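Side-chain contacts in dihydropyrimidinase (Brevibacillus agri, PDB 3SFW), which catalyses the hydrolytic ring opening of dihydropyrimidines, probably at a centre of two zinc ions bridged by a carboxylated lysine: residues 8-13 with 383-388; 19-24 with 29-34; 368-373 with 377-382. One frame throughout, in Å; residues are numbered along the deposited sequence.

Interaction 1 of 3, residues 8-13 with 383-388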
loop_
_atom_site.group_PDB
_atom_site.type_symbol
_atom_site.label_atom_id
_atom_site.label_comp_id
_atom_site.label_asym_id
_atom_site.label_seq_id
_atom_site.Cartn_x
_atom_site.Cartn_y
_atom_site.Cartn_z
ATOM N N GLY A 8 -46.703 7.872 -1.108
ATOM C CA GLY A 8 -45.408 7.605 -0.470
ATOM C C GLY A 8 -44.242 8.038 -1.365
ATOM O O GLY A 8 -44.462 8.486 -2.511
ATOM N N THR A 9 -43.033 7.965 -0.810
ATOM C CA THR A 9 -41.775 8.241 -1.554
ATOM C C THR A 9 -40.991 6.942 -1.728
ATOM O O THR A 9 -40.601 6.313 -0.745
ATOM C CB THR A 9 -40.952 9.238 -0.807
ATOM O OG1 THR A 9 -41.742 10.409 -0.593
ATOM C CG2 THR A 9 -39.662 9.632 -1.599
ATOM N N VAL A 10 -40.898 6.486 -2.977
ATOM C CA VAL A 10 -40.122 5.272 -3.326
ATOM C C VAL A 10 -38.623 5.596 -3.311
ATOM O O VAL A 10 -38.197 6.571 -3.903
ATOM C CB VAL A 10 -40.517 4.772 -4.737
ATOM C CG1 VAL A 10 -39.683 3.466 -5.160
ATOM C CG2 VAL A 10 -42.044 4.496 -4.757
ATOM N N VAL A 11 -37.836 4.772 -2.619
ATOM C CA VAL A 11 -36.381 4.935 -2.626
ATOM C C VAL A 11 -35.835 3.579 -2.943
ATOM O O VAL A 11 -36.198 2.588 -2.297
ATOM C CB VAL A 11 -35.828 5.315 -1.226
ATOM C CG1 VAL A 11 -34.277 5.458 -1.297
ATOM C CG2 VAL A 11 -36.480 6.585 -0.728
ATOM N N THR A 12 -35.019 3.492 -3.983
ATOM C CA THR A 12 -34.369 2.221 -4.297
ATOM C C THR A 12 -32.861 2.483 -4.324
ATOM O O THR A 12 -32.389 3.510 -3.807
ATOM C CB THR A 12 -34.807 1.667 -5.650
ATOM O OG1 THR A 12 -34.333 2.545 -6.680
ATOM C CG2 THR A 12 -36.378 1.508 -5.754
ATOM N N ALA A 13 -32.092 1.539 -4.860
ATOM C CA ALA A 13 -30.638 1.727 -4.835
ATOM C C ALA A 13 -30.220 2.848 -5.762
ATOM O O ALA A 13 -29.113 3.381 -5.606
ATOM C CB ALA A 13 -29.892 0.428 -5.161
ATOM N N GLY A 383 -35.241 -7.493 -4.143
ATOM C CA GLY A 383 -34.157 -6.541 -3.879
ATOM C C GLY A 383 -34.448 -5.187 -4.489
ATOM O O GLY A 383 -33.605 -4.323 -4.498
ATOM N N THR A 384 -35.619 -5.035 -5.088
ATOM C CA THR A 384 -35.952 -3.705 -5.634
ATOM C C THR A 384 -37.457 -3.412 -5.615
ATOM O O THR A 384 -38.289 -4.265 -5.204
ATOM C CB THR A 384 -35.408 -3.553 -7.059
ATOM O OG1 THR A 384 -35.446 -2.156 -7.462
ATOM C CG2 THR A 384 -36.192 -4.484 -8.022
ATOM N N ILE A 385 -37.804 -2.201 -6.030
ATOM C CA ILE A 385 -39.186 -1.883 -6.315
ATOM C C ILE A 385 -39.327 -1.496 -7.781
ATOM O O ILE A 385 -38.891 -0.442 -8.161
ATOM C CB ILE A 385 -39.700 -0.761 -5.405
ATOM C CG1 ILE A 385 -39.714 -1.236 -3.933
ATOM C CG2 ILE A 385 -41.171 -0.368 -5.828
ATOM C CD1 ILE A 385 -40.139 -0.157 -2.957
ATOM N N ALA A 386 -39.807 -2.449 -8.577
ATOM C CA ALA A 386 -39.879 -2.267 -10.028
ATOM C C ALA A 386 -40.939 -3.166 -10.577
ATOM O O ALA A 386 -41.212 -4.220 -10.006
ATOM C CB ALA A 386 -38.489 -2.571 -10.673
ATOM N N VAL A 387 -41.521 -2.775 -11.716
ATOM C CA VAL A 387 -42.423 -3.662 -12.411
ATOM C C VAL A 387 -41.803 -5.026 -12.644
ATOM O O VAL A 387 -40.660 -5.143 -13.133
ATOM C CB VAL A 387 -42.894 -3.039 -13.754
ATOM C CG1 VAL A 387 -43.781 -4.015 -14.518
ATOM C CG2 VAL A 387 -43.690 -1.792 -13.435
ATOM N N GLY A 388 -42.569 -6.053 -12.295
ATOM C CA GLY A 388 -42.156 -7.443 -12.419
ATOM C C GLY A 388 -41.455 -8.067 -11.199
ATOM O O GLY A 388 -41.305 -9.281 -11.134
HETATM O O HOH W 1 -32.912 -1.006 -6.118
#
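Val10 holds CG1 anti to its backbone N (chi1 179°), and in Ile385 a chi1 of -65° leaves CG2 as the branch anti to the backbone N, pointing at the valine. The two branches reach toward each other tip to tip, with Val10 CG1 4.2 Å from Ile385 CG2; Ile385 CD1, at the end of the longer branch, comes nearly as close to the same methyl. Two residues along, the methyl of Thr12 does the packing. Thr12 CG2 lies 4.0 Å from Ile385 CB and equally far from Ile385 N, so it sits against the start of that residue as well as its side chain. Ile385 N is buried here and has no hydrogen-bond partner in the model. The same methyl is 4.1 Å from Thr384 OG1, while the hydroxyl of Thr12 turns back to bond with Asp15 N.

No direct hydrogen bond joins the two segments; a water does that work. It accepts from Ala13 N at 3.0 Å and donates to Thr384 OG1 at 3.1 Å. Thr384 OG1 has a second partner, Asp15 OD1 of the second subunit, so one hydroxyl links the water bridge to the subunit interface. Val10 also rests on Leu50 and Ile385 on Pro52, both from strand 49-59.

The contact lies where the linker from helix 361-376 passes strand 9-11 on its way to the later beta strands, consistent with the dihydropyrimidinase fold, in which N- and C-terminal strands form a beta domain beside a TIM barrel.

Interaction 2 of 3, residues 19-24 with 29-34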
loop_
_atom_site.group_PDB
_atom_site.type_symbol
_atom_site.label_atom_id
_atom_site.label_comp_id
_atom_site.label_asym_id
_atom_site.label_seq_id
_atom_site.Cartn_x
_atom_site.Cartn_y
_atom_site.Cartn_z
ATOM N N ALA A 19 -44.380 8.556 -6.093
ATOM C CA ALA A 19 -45.349 7.984 -7.002
ATOM C C ALA A 19 -46.114 6.932 -6.253
ATOM O O ALA A 19 -45.709 6.542 -5.142
ATOM C CB ALA A 19 -44.646 7.332 -8.213
ATOM N N ASP A 20 -47.195 6.460 -6.866
ATOM C CA ASP A 20 -47.948 5.336 -6.319
ATOM C C ASP A 20 -47.483 4.010 -6.905
ATOM O O ASP A 20 -47.022 3.929 -8.057
ATOM C CB ASP A 20 -49.426 5.521 -6.586
ATOM C CG ASP A 20 -49.982 6.814 -5.983
ATOM O OD1 ASP A 20 -49.332 7.451 -5.123
ATOM O OD2 ASP A 20 -51.063 7.202 -6.442
ATOM N N VAL A 21 -47.672 2.947 -6.150
ATOM C CA VAL A 21 -47.272 1.610 -6.612
ATOM C C VAL A 21 -48.487 0.714 -6.619
ATOM O O VAL A 21 -49.199 0.629 -5.619
ATOM C CB VAL A 21 -46.188 1.023 -5.667
ATOM C CG1 VAL A 21 -45.822 -0.423 -6.047
ATOM C CG2 VAL A 21 -44.935 1.914 -5.704
ATOM N N LEU A 22 -48.713 0.048 -7.751
ATOM C CA LEU A 22 -49.818 -0.892 -7.898
ATOM C C LEU A 22 -49.333 -2.329 -7.893
ATOM O O LEU A 22 -48.448 -2.716 -8.691
ATOM C CB LEU A 22 -50.581 -0.610 -9.212
ATOM C CG LEU A 22 -51.770 -1.554 -9.487
ATOM C CD1 LEU A 22 -52.783 -1.343 -8.338
ATOM C CD2 LEU A 22 -52.393 -1.121 -10.846
ATOM N N ILE A 23 -49.864 -3.108 -6.944
ATOM C CA ILE A 23 -49.549 -4.522 -6.824
ATOM C C ILE A 23 -50.740 -5.329 -7.315
ATOM O O ILE A 23 -51.874 -4.947 -7.066
ATOM C CB ILE A 23 -49.333 -4.863 -5.322
ATOM C CG1 ILE A 23 -48.090 -4.125 -4.781
ATOM C CG2 ILE A 23 -49.113 -6.390 -5.128
ATOM C CD1 ILE A 23 -48.016 -4.101 -3.236
ATOM N N ASP A 24 -50.489 -6.392 -8.073
ATOM C CA ASP A 24 -51.580 -7.307 -8.488
ATOM C C ASP A 24 -51.103 -8.706 -8.177
ATOM O O ASP A 24 -50.083 -9.147 -8.686
ATOM C CB ASP A 24 -51.879 -7.161 -9.991
ATOM C CG ASP A 24 -53.145 -7.940 -10.434
ATOM O OD1 ASP A 24 -53.778 -8.611 -9.611
ATOM O OD2 ASP A 24 -53.530 -7.821 -11.604
ATOM N N VAL A 29 -47.031 -4.313 -10.585
ATOM C CA VAL A 29 -47.443 -4.249 -12.004
ATOM C C VAL A 29 -47.453 -2.843 -12.593
ATOM O O VAL A 29 -47.402 -2.696 -13.828
ATOM C CB VAL A 29 -48.827 -4.953 -12.261
ATOM C CG1 VAL A 29 -48.712 -6.448 -11.952
ATOM C CG2 VAL A 29 -49.923 -4.263 -11.482
ATOM N N ALA A 30 -47.474 -1.817 -11.751
ATOM C CA ALA A 30 -47.388 -0.438 -12.256
ATOM C C ALA A 30 -46.885 0.505 -11.215
ATOM O O ALA A 30 -47.091 0.308 -10.008
ATOM C CB ALA A 30 -48.807 0.049 -12.779
ATOM N N ILE A 31 -46.248 1.581 -11.671
ATOM C CA ILE A 31 -45.864 2.637 -10.792
ATOM C C ILE A 31 -46.179 3.908 -11.558
ATOM O O ILE A 31 -45.966 3.960 -12.765
ATOM C CB ILE A 31 -44.362 2.564 -10.490
ATOM C CG1 ILE A 31 -44.021 1.168 -9.882
ATOM C CG2 ILE A 31 -43.966 3.768 -9.578
ATOM C CD1 ILE A 31 -42.413 1.000 -9.683
ATOM N N GLY A 32 -46.689 4.913 -10.866
ATOM C CA GLY A 32 -47.202 6.067 -11.593
ATOM C C GLY A 32 -47.785 7.098 -10.684
ATOM O O GLY A 32 -48.233 6.796 -9.585
ATOM N N SER A 33 -47.841 8.323 -11.194
ATOM C CA SER A 33 -48.354 9.452 -10.438
ATOM C C SER A 33 -49.899 9.537 -10.507
ATOM O O SER A 33 -50.536 10.131 -9.640
ATOM C CB SER A 33 -47.724 10.737 -10.991
ATOM O OG SER A 33 -47.454 10.582 -12.371
ATOM N N ASP A 34 -50.495 8.914 -11.514
ATOM C CA ASP A 34 -51.952 9.030 -11.690
ATOM C C ASP A 34 -52.532 7.741 -12.260
ATOM O O ASP A 34 -53.036 7.729 -13.376
ATOM C CB ASP A 34 -52.282 10.227 -12.615
ATOM C CG ASP A 34 -53.787 10.557 -12.669
ATOM O OD1 ASP A 34 -54.515 10.248 -11.694
ATOM O OD2 ASP A 34 -54.243 11.099 -13.714
HETATM O O HOH W 2 -51.216 6.458 -8.937
#
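Leu22 and Val29 meet where a beta hairpin, strands 20-24 and 27-32, is interrupted by a classic beta bulge. Val29 and Ala30 both face Leu22, whose carbonyl takes two N-H groups: Val29 N at 2.9 Å from Leu22 O, and Ala30 N, in a weak bond, at 3.3 Å.

The extra residue shapes the packing. Val29 leans across Leu22, bringing its CG2 to 3.8 Å from Leu22 CG, and its two methyls straddle the CB of Asp24. Ala30 is small enough to slip in beside the leucine stem, with Ala30 CB 4.0 Å from Leu22 CB. Leu35 of the same chain packs on both, and Leu35 of the second subunit also reaches Ala30. Further along the same face Gly32 brings no bump at all, and Asp20 CB settles beside its carbonyl oxygen.

On the opposite face Ile31 is paired with Val21. With chi1 at -57°, its CG2 is directed over the neighbouring strand, 3.4 Å from Asp20 O and 3.9 Å from Ala19 CB. Strand 27-32 is an edge within this chain, but Ala30, Ile31 and Gly32 pair antiparallel with a strand of the second subunit, so the sheet runs on across the interface.

Asp20 OD1 takes the N-H of Asn7 and OD2 forms a salt bridge to Arg6; a water also donates to Asp20 OD2 at 2.6 Å and to Gly32 O at 3.1 Å.

Interaction 3 of 3, residues 368-373 with 377-382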
loop_
_atom_site.group_PDB
_atom_site.type_symbol
_atom_site.label_atom_id
_atom_site.label_comp_id
_atom_site.label_asym_id
_atom_site.label_seq_id
_atom_site.Cartn_x
_atom_site.Cartn_y
_atom_site.Cartn_z
ATOM N N THR A 368 -28.502 -3.013 1.992
ATOM C CA THR A 368 -29.399 -3.863 2.785
ATOM C C THR A 368 -30.291 -4.774 1.950
ATOM O O THR A 368 -30.880 -5.697 2.473
ATOM C CB THR A 368 -30.304 -3.050 3.705
ATOM O OG1 THR A 368 -31.163 -2.231 2.899
ATOM C CG2 THR A 368 -29.448 -2.164 4.712
ATOM N N SER A 369 -30.360 -4.532 0.643
ATOM C CA SER A 369 -31.348 -5.204 -0.179
ATOM C C SER A 369 -30.831 -5.494 -1.609
ATOM O O SER A 369 -30.604 -6.671 -1.985
ATOM C CB SER A 369 -32.619 -4.349 -0.237
ATOM O OG SER A 369 -33.609 -5.051 -0.895
ATOM N N THR A 370 -30.599 -4.458 -2.388
ATOM C CA THR A 370 -30.395 -4.688 -3.842
ATOM C C THR A 370 -29.078 -5.390 -4.156
ATOM O O THR A 370 -29.037 -6.388 -4.901
ATOM C CB THR A 370 -30.425 -3.357 -4.589
ATOM O OG1 THR A 370 -31.586 -2.604 -4.195
ATOM C CG2 THR A 370 -30.369 -3.578 -6.141
ATOM N N LYS A 371 -27.980 -4.913 -3.566
ATOM C CA LYS A 371 -26.668 -5.550 -3.824
ATOM C C LYS A 371 -26.616 -6.990 -3.236
ATOM O O LYS A 371 -25.919 -7.885 -3.743
ATOM C CB LYS A 371 -25.512 -4.664 -3.304
ATOM C CG LYS A 371 -24.136 -5.013 -3.898
ATOM C CD LYS A 371 -24.169 -4.978 -5.470
ATOM C CE LYS A 371 -24.638 -3.679 -6.109
ATOM N NZ LYS A 371 -23.899 -2.495 -5.563
ATOM N N VAL A 372 -27.366 -7.200 -2.171
ATOM C CA VAL A 372 -27.466 -8.535 -1.593
ATOM C C VAL A 372 -28.205 -9.461 -2.592
ATOM O O VAL A 372 -27.721 -10.544 -2.897
ATOM C CB VAL A 372 -28.333 -8.508 -0.301
ATOM C CG1 VAL A 372 -28.501 -9.952 0.257
ATOM C CG2 VAL A 372 -27.697 -7.574 0.786
ATOM N N ALA A 373 -29.314 -8.991 -3.193
ATOM C CA ALA A 373 -30.014 -9.846 -4.181
ATOM C C ALA A 373 -29.093 -10.172 -5.358
ATOM O O ALA A 373 -29.085 -11.282 -5.871
ATOM C CB ALA A 373 -31.305 -9.134 -4.712
ATOM N N GLY A 377 -27.959 -13.968 -6.237
ATOM C CA GLY A 377 -28.715 -14.646 -7.348
ATOM C C GLY A 377 -30.226 -14.591 -7.155
ATOM O O GLY A 377 -30.959 -15.528 -7.529
ATOM N N MET A 378 -30.703 -13.496 -6.556
ATOM C CA MET A 378 -32.142 -13.339 -6.248
ATOM C C MET A 378 -32.681 -12.122 -6.983
ATOM O O MET A 378 -33.778 -11.726 -6.740
ATOM C CB MET A 378 -32.352 -13.095 -4.709
ATOM C CG MET A 378 -31.910 -14.309 -3.826
ATOM S SD MET A 378 -31.561 -13.846 -2.075
ATOM C CE MET A 378 -33.225 -13.667 -1.486
ATOM N N PHE A 379 -31.895 -11.526 -7.881
ATOM C CA PHE A 379 -32.294 -10.251 -8.511
ATOM C C PHE A 379 -32.715 -10.588 -9.953
ATOM O O PHE A 379 -32.047 -11.379 -10.610
ATOM C CB PHE A 379 -31.094 -9.286 -8.552
ATOM C CG PHE A 379 -31.461 -7.893 -9.011
ATOM C CD1 PHE A 379 -31.259 -7.503 -10.332
ATOM C CD2 PHE A 379 -32.056 -7.001 -8.115
ATOM C CE1 PHE A 379 -31.654 -6.202 -10.758
ATOM C CE2 PHE A 379 -32.455 -5.760 -8.538
ATOM C CZ PHE A 379 -32.229 -5.354 -9.847
ATOM N N PRO A 380 -33.772 -9.947 -10.474
ATOM C CA PRO A 380 -34.530 -8.856 -9.890
ATOM C C PRO A 380 -35.821 -9.333 -9.234
ATOM O O PRO A 380 -36.633 -8.497 -8.889
ATOM C CB PRO A 380 -34.926 -7.997 -11.125
ATOM C CG PRO A 380 -35.080 -9.012 -12.230
ATOM C CD PRO A 380 -34.048 -10.111 -11.925
ATOM N N GLN A 381 -36.005 -10.639 -9.044
ATOM C CA GLN A 381 -37.215 -11.110 -8.315
ATOM C C GLN A 381 -37.323 -10.378 -6.953
ATOM O O GLN A 381 -38.415 -9.907 -6.547
ATOM C CB GLN A 381 -37.166 -12.643 -8.047
ATOM C CG GLN A 381 -38.365 -13.107 -7.187
ATOM C CD GLN A 381 -38.313 -14.581 -6.697
ATOM O OE1 GLN A 381 -39.167 -15.005 -5.919
ATOM N NE2 GLN A 381 -37.314 -15.330 -7.119
ATOM N N LYS A 382 -36.186 -10.304 -6.271
ATOM C CA LYS A 382 -36.071 -9.623 -4.962
ATOM C C LYS A 382 -35.108 -8.434 -5.069
ATOM O O LYS A 382 -34.281 -8.360 -6.014
ATOM C CB LYS A 382 -35.473 -10.569 -3.928
ATOM C CG LYS A 382 -36.188 -11.940 -3.711
ATOM C CD LYS A 382 -37.650 -11.718 -3.403
ATOM C CE LYS A 382 -38.230 -13.023 -2.752
ATOM N NZ LYS A 382 -39.689 -12.798 -2.516
#
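Ala373 O takes the N-H of Met378 in a short, nearly straight bond, Met378 N to Ala373 O 2.8 Å with 173° at the hydrogen. This is the long six-to-one bond of a Schellman motif, which ends helix 361-376: Gly377 turns the chain with a positive phi of 74°, and Met378 N reaches back into the last turn. The loop then curls over the helix, and a backbone bond of its own, Lys382 N to Met378 O at 2.8 Å, keeps the curl compact.

The methyl of Ala373 is what the loop wraps around, and its surroundings are mixed: two side-chain carbons and a backbone carbonyl. Met378 CB lies 4.1 Å from Ala373 CB, Phe379 CB is 3.8 Å from that same methyl, and Lys382 O comes in to 3.3 Å from Ala373 CB. Phe379 has its CG anti to the backbone N (chi1 -172°), which lays the ring alongside the helix with an edge at Ala373. One turn earlier the Thr370 side chain crosses that of Phe379 at a slant, its CG2 3.9 Å from Phe379 CE2. Pro380 CB lies over one ring face, 3.7 Å above the plane at its centre; the peptide between these residues is cis, which folds the proline back onto the aromatic. Lys374 adds a cation-pi contact to Phe379.

The polar ends of the flanking side chains find partners beyond the contact. Thr370 OG1 bonds to Gly383 O, while Lys382 NZ makes salt bridges to Asp119, Asp390 and Asp392. So many carboxylates would probably keep that lysine protonated, and through it the early part of the loop is tied to Asp390 and Asp392, near the loop's end, and to Asp119.

In the fold
Starting from the N terminus, strand 9-11 opens the longest loop, closed only when residues 383-388 come back against it in interaction 1. Both other contacts nest inside that loop, in series. Interaction 2 closes first, as the short hairpin of strands 20-24 and 27-32 in the beta domain; interaction 3 follows much later, where helix 361-376 ends and its outgoing loop folds back. Interaction 1 touches both neighbours: Val10 and Val387 pack on the hairpin, and Gly383 meets the helix. Interactions 2 and 3 do not touch, staying about 11 Å apart at their nearest atoms. Together they run from the hairpin to the end of helix 361-376, all three touching the second subunit.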